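Local coordinates for protein projannalysin (Methanocaldococcus jannaschii, PDB 4JIX) that is a zinc metallopeptidase zymogen of the minigluzincin type, probably cleaving peptide bonds once activated and resembling the catalytic domains of integral membrane metallopeptidases, at residues I15-E18 with I19-S22; E88-L91 with R92-F95. The protein carries 1 engineered substitution. One frame throughout, in Å; residues are numbered along the deposited sequence.

Contact 1 (I15-E18 with I19-S22)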
loop_
_atom_site.group_PDB
_atom_site.type_symbol
_atom_site.label_atom_id
_atom_site.label_comp_id
_atom_site.label_asym_id
_atom_site.label_seq_id
_atom_site.Cartn_x
_atom_site.Cartn_y
_atom_site.Cartn_z
ATOM N N ILE A 15 13.226 9.844 11.970
ATOM C CA ILE A 15 13.208 9.279 10.622
ATOM C C ILE A 15 13.127 10.440 9.605
ATOM O O ILE A 15 13.889 10.467 8.631
ATOM C CB ILE A 15 12.056 8.241 10.410
ATOM C CG1 ILE A 15 12.151 7.058 11.425
ATOM C CG2 ILE A 15 12.042 7.737 8.956
ATOM C CD1 ILE A 15 10.885 6.103 11.469
ATOM N N VAL A 16 12.205 11.397 9.844
ATOM C CA VAL A 16 12.010 12.574 8.985
ATOM C C VAL A 16 13.312 13.397 8.903
ATOM O O VAL A 16 13.763 13.688 7.794
ATOM C CB VAL A 16 10.803 13.455 9.427
ATOM C CG1 VAL A 16 10.689 14.712 8.561
ATOM C CG2 VAL A 16 9.497 12.662 9.372
ATOM N N ASN A 17 13.925 13.735 10.061
ATOM C CA ASN A 17 15.129 14.568 10.112
ATOM C C ASN A 17 16.319 13.932 9.387
ATOM O O ASN A 17 17.044 14.648 8.702
ATOM C CB ASN A 17 15.496 14.935 11.561
ATOM C CG ASN A 17 14.502 15.905 12.161
ATOM O OD1 ASN A 17 13.737 16.560 11.460
ATOM N ND2 ASN A 17 14.461 16.006 13.467
ATOM N N GLU A 18 16.479 12.602 9.480
ATOM C CA GLU A 18 17.549 11.866 8.805
ATOM C C GLU A 18 17.418 11.983 7.272
ATOM O O GLU A 18 18.424 12.133 6.580
ATOM C CB GLU A 18 17.534 10.392 9.238
ATOM C CG GLU A 18 18.225 10.152 10.572
ATOM C CD GLU A 18 18.040 8.787 11.214
ATOM O OE1 GLU A 18 17.400 7.907 10.595
ATOM O OE2 GLU A 18 18.537 8.601 12.351
ATOM N N ILE A 19 16.179 11.947 6.754
ATOM C CA ILE A 19 15.895 12.069 5.314
ATOM C C ILE A 19 16.120 13.520 4.863
ATOM O O ILE A 19 16.748 13.735 3.824
ATOM C CB ILE A 19 14.481 11.535 4.960
ATOM C CG1 ILE A 19 14.429 10.004 5.191
ATOM C CG2 ILE A 19 14.073 11.877 3.508
ATOM C CD1 ILE A 19 13.001 9.410 5.420
ATOM N N LEU A 20 15.651 14.509 5.648
ATOM C CA LEU A 20 15.910 15.925 5.328
ATOM C C LEU A 20 17.418 16.175 5.252
ATOM O O LEU A 20 17.862 16.897 4.366
ATOM C CB LEU A 20 15.267 16.876 6.351
ATOM C CG LEU A 20 13.739 16.890 6.442
ATOM C CD1 LEU A 20 13.306 17.575 7.731
ATOM C CD2 LEU A 20 13.093 17.612 5.219
ATOM N N ILE A 21 18.215 15.533 6.142
ATOM C CA ILE A 21 19.678 15.678 6.131
ATOM C C ILE A 21 20.261 15.010 4.865
ATOM O O ILE A 21 20.962 15.691 4.121
ATOM C CB ILE A 21 20.366 15.165 7.440
ATOM C CG1 ILE A 21 20.041 16.108 8.627
ATOM C CG2 ILE A 21 21.910 15.062 7.267
ATOM C CD1 ILE A 21 20.321 15.517 10.104
ATOM N N SER A 22 19.916 13.715 4.589
ATOM C CA SER A 22 20.448 12.973 3.433
ATOM C C SER A 22 20.050 13.624 2.097
ATOM O O SER A 22 20.857 13.635 1.168
ATOM C CB SER A 22 20.022 11.506 3.468
ATOM O OG SER A 22 18.630 11.364 3.221
#
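Ile15 and Ile19, one helical turn apart, share a first torsion that carries CG1 opposite the carbonyl carbon (chi1 -58° and -67°), and the two side chains run alongside each other in the same direction. In Ile19 this places CG1 and CD1 over the carbonyl oxygen of Ile15, with CD1 3.5 Å from Ile15 O. The same methyl lies 4.0 Å from CG2 of Ile15, the branch that stands anti to its own backbone N. The same side-by-side packing recurs one residue on, between CG1 of Val16 and CD1 of Leu20, 4.0 Å apart. Exposed Asn17 slants across Leu20, its OD1 3.9 Å from Leu20 CD1.

Beneath these apolar pairs runs the backbone bonding of an alpha-helix. Leu20 N gives a nearly straight bond to Val16 O (3.0 Å), followed by Ile21 N to Asn17 O and Ser22 N to Glu18 O. Ile19 N is held less firmly, dividing itself between weak bonds to the carbonyl oxygens of Ile15 and Val16. The polar ends look elsewhere: Glu18 OE1 makes a salt bridge with Lys10, and Ser22 OG is hydrogen-bonded to the hydroxyl of Tyr94.

The buried isoleucines rest on helix 62-78, Ile15 on Ile69 and Ile19 on both His66 and Ile69, while Leu20 meets Leu73 of that helix and Val16 meets Ile29. Asn17, Glu18 and Ile21 occupy the exposed flank. The result is an amphipathic helix, 12-22, whose apolar side lies on the helix bearing the HExxH zinc-binding motif of the metallopeptidase fold.

Contact 2 (E88-L91 with R92-F95)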
loop_
_atom_site.group_PDB
_atom_site.type_symbol
_atom_site.label_atom_id
_atom_site.label_comp_id
_atom_site.label_asym_id
_atom_site.label_seq_id
_atom_site.Cartn_x
_atom_site.Cartn_y
_atom_site.Cartn_z
ATOM N N GLU A 88 13.193 10.033 -10.302
ATOM C CA GLU A 88 13.952 8.781 -10.384
ATOM C C GLU A 88 15.424 8.994 -10.032
ATOM O O GLU A 88 15.977 8.178 -9.304
ATOM C CB GLU A 88 13.838 8.148 -11.773
ATOM C CG GLU A 88 12.518 7.433 -12.007
ATOM C CD GLU A 88 12.363 6.798 -13.379
ATOM O OE1 GLU A 88 11.215 6.741 -13.878
ATOM O OE2 GLU A 88 13.386 6.355 -13.953
ATOM N N ASN A 89 16.036 10.110 -10.489
ATOM C CA ASN A 89 17.442 10.431 -10.209
ATOM C C ASN A 89 17.729 10.517 -8.704
ATOM O O ASN A 89 18.762 10.006 -8.263
ATOM C CB ASN A 89 17.880 11.734 -10.898
ATOM C CG ASN A 89 18.013 11.659 -12.404
ATOM O OD1 ASN A 89 18.081 12.690 -13.079
ATOM N ND2 ASN A 89 17.998 10.454 -12.975
ATOM N N GLU A 90 16.826 11.143 -7.919
ATOM C CA GLU A 90 16.991 11.260 -6.464
ATOM C C GLU A 90 16.762 9.926 -5.777
ATOM O O GLU A 90 17.539 9.551 -4.902
ATOM C CB GLU A 90 16.047 12.310 -5.852
ATOM C CG GLU A 90 16.243 13.724 -6.368
ATOM C CD GLU A 90 17.551 14.414 -6.024
ATOM O OE1 GLU A 90 18.168 14.067 -4.990
ATOM O OE2 GLU A 90 17.934 15.338 -6.778
ATOM N N LEU A 91 15.702 9.207 -6.182
ATOM C CA LEU A 91 15.334 7.917 -5.616
ATOM C C LEU A 91 16.433 6.861 -5.825
ATOM O O LEU A 91 16.683 6.071 -4.915
ATOM C CB LEU A 91 14.007 7.439 -6.236
ATOM C CG LEU A 91 13.416 6.113 -5.742
ATOM C CD1 LEU A 91 13.208 6.120 -4.219
ATOM C CD2 LEU A 91 12.093 5.830 -6.453
ATOM N N ARG A 92 17.110 6.884 -6.988
ATOM C CA ARG A 92 18.160 5.915 -7.325
ATOM C C ARG A 92 19.408 6.024 -6.446
ATOM O O ARG A 92 20.193 5.071 -6.415
ATOM C CB ARG A 92 18.554 5.987 -8.814
ATOM C CG ARG A 92 17.518 5.347 -9.749
ATOM C CD ARG A 92 17.141 3.907 -9.391
ATOM N NE ARG A 92 15.897 3.536 -10.057
ATOM C CZ ARG A 92 14.715 3.426 -9.463
ATOM N NH1 ARG A 92 14.606 3.576 -8.150
ATOM N NH2 ARG A 92 13.640 3.114 -10.170
ATOM N N ASN A 93 19.576 7.140 -5.707
ATOM C CA ASN A 93 20.684 7.311 -4.764
ATOM C C ASN A 93 20.401 6.502 -3.490
ATOM O O ASN A 93 21.284 6.345 -2.656
ATOM C CB ASN A 93 20.894 8.799 -4.423
ATOM C CG ASN A 93 21.422 9.640 -5.560
ATOM O OD1 ASN A 93 22.248 9.206 -6.371
ATOM N ND2 ASN A 93 20.995 10.885 -5.616
ATOM N N TYR A 94 19.162 6.003 -3.348
ATOM C CA TYR A 94 18.716 5.247 -2.185
ATOM C C TYR A 94 18.399 3.805 -2.526
ATOM O O TYR A 94 18.798 2.919 -1.779
ATOM C CB TYR A 94 17.464 5.909 -1.568
ATOM C CG TYR A 94 17.750 7.290 -1.027
ATOM C CD1 TYR A 94 18.142 7.475 0.296
ATOM C CD2 TYR A 94 17.707 8.407 -1.858
ATOM C CE1 TYR A 94 18.453 8.744 0.789
ATOM C CE2 TYR A 94 18.040 9.676 -1.384
ATOM C CZ TYR A 94 18.403 9.841 -0.057
ATOM O OH TYR A 94 18.708 11.095 0.412
ATOM N N PHE A 95 17.625 3.576 -3.607
ATOM C CA PHE A 95 17.169 2.244 -3.987
ATOM C C PHE A 95 17.104 2.032 -5.486
ATOM O O PHE A 95 16.653 2.909 -6.223
ATOM C CB PHE A 95 15.748 1.989 -3.421
ATOM C CG PHE A 95 15.585 2.185 -1.935
ATOM C CD1 PHE A 95 16.093 1.251 -1.032
ATOM C CD2 PHE A 95 14.915 3.298 -1.435
ATOM C CE1 PHE A 95 15.969 1.451 0.348
ATOM C CE2 PHE A 95 14.789 3.498 -0.055
ATOM C CZ PHE A 95 15.319 2.575 0.828
#
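Leu91 and Phe95 meet at the end of helix 85-91 through both backbone and side chain. Among the backbone hydrogen bonds, Leu91 O is gripped twice: Phe95 N approaches in the carbonyl plane at 3.0 Å, whereas Tyr94 N comes from above that plane at 2.9 Å. One turn earlier Arg92 N bonds to Glu88 O (2.9 Å), as in a regular helix. Asn93 N instead reaches back three residues to Glu90 O, 3.3 Å away and well above the carbonyl plane, so the coil tightens as it ends.

The side-chain polar contact belongs to Arg92. Its chain bends at chi2 (-53°), turning the guanidinium towards the backbone of Phe95, where NH1 donates to Phe95 O at 2.9 Å. The same nitrogen passes obliquely by Leu91, 3.7 Å from CG. An alanine here would remove the guanidinium and would probably leave Phe95 O without this donor and the Leu91 side chain less covered.

Apolar and aromatic contacts complete the turn. CD1 of Leu91 comes to the edge of the Phe95 ring, 4.3 Å from CD2. The Tyr94 ring also uses its edge, presenting CD2 to Glu90 O at 3.3 Å, close to the ring plane; its hydroxyl is the partner of Ser22.

Around this surface turn, helix 62-78 receives Tyr94 and Phe95 at Leu70 and Glu90 at Ile74 and Ile78, with a salt bridge from Glu90 to Lys77. Leu91, Arg92 and Phe95 all reach Cys100 of helix 97-111, placing the link from helix 85-91 between the zinc-bearing helix and the C-terminal one.

From the N terminus the chain enters helix 12-22, where contact 1 joins adjoining turns of a single helix and encloses no loop. It then passes through the three-stranded sheet and helix 62-78, which contributes the zinc ligands His71 and His75, and reaches the third ligand, His83. Contact 2 spans the last turn of helix 85-91 and the start of the connection to helix 97-111, again enclosing no long loop. The centres of contact 1 and contact 2, in series and neither nested nor crossed, lie about 15 Å apart. Yet Ser22 OG and Tyr94 OH, 2.8 Å apart and probably hydrogen-bonded, tie the C-terminal end of helix 12-22 to the connection after helix 85-91, beside helix 62-78, which both contacts touch.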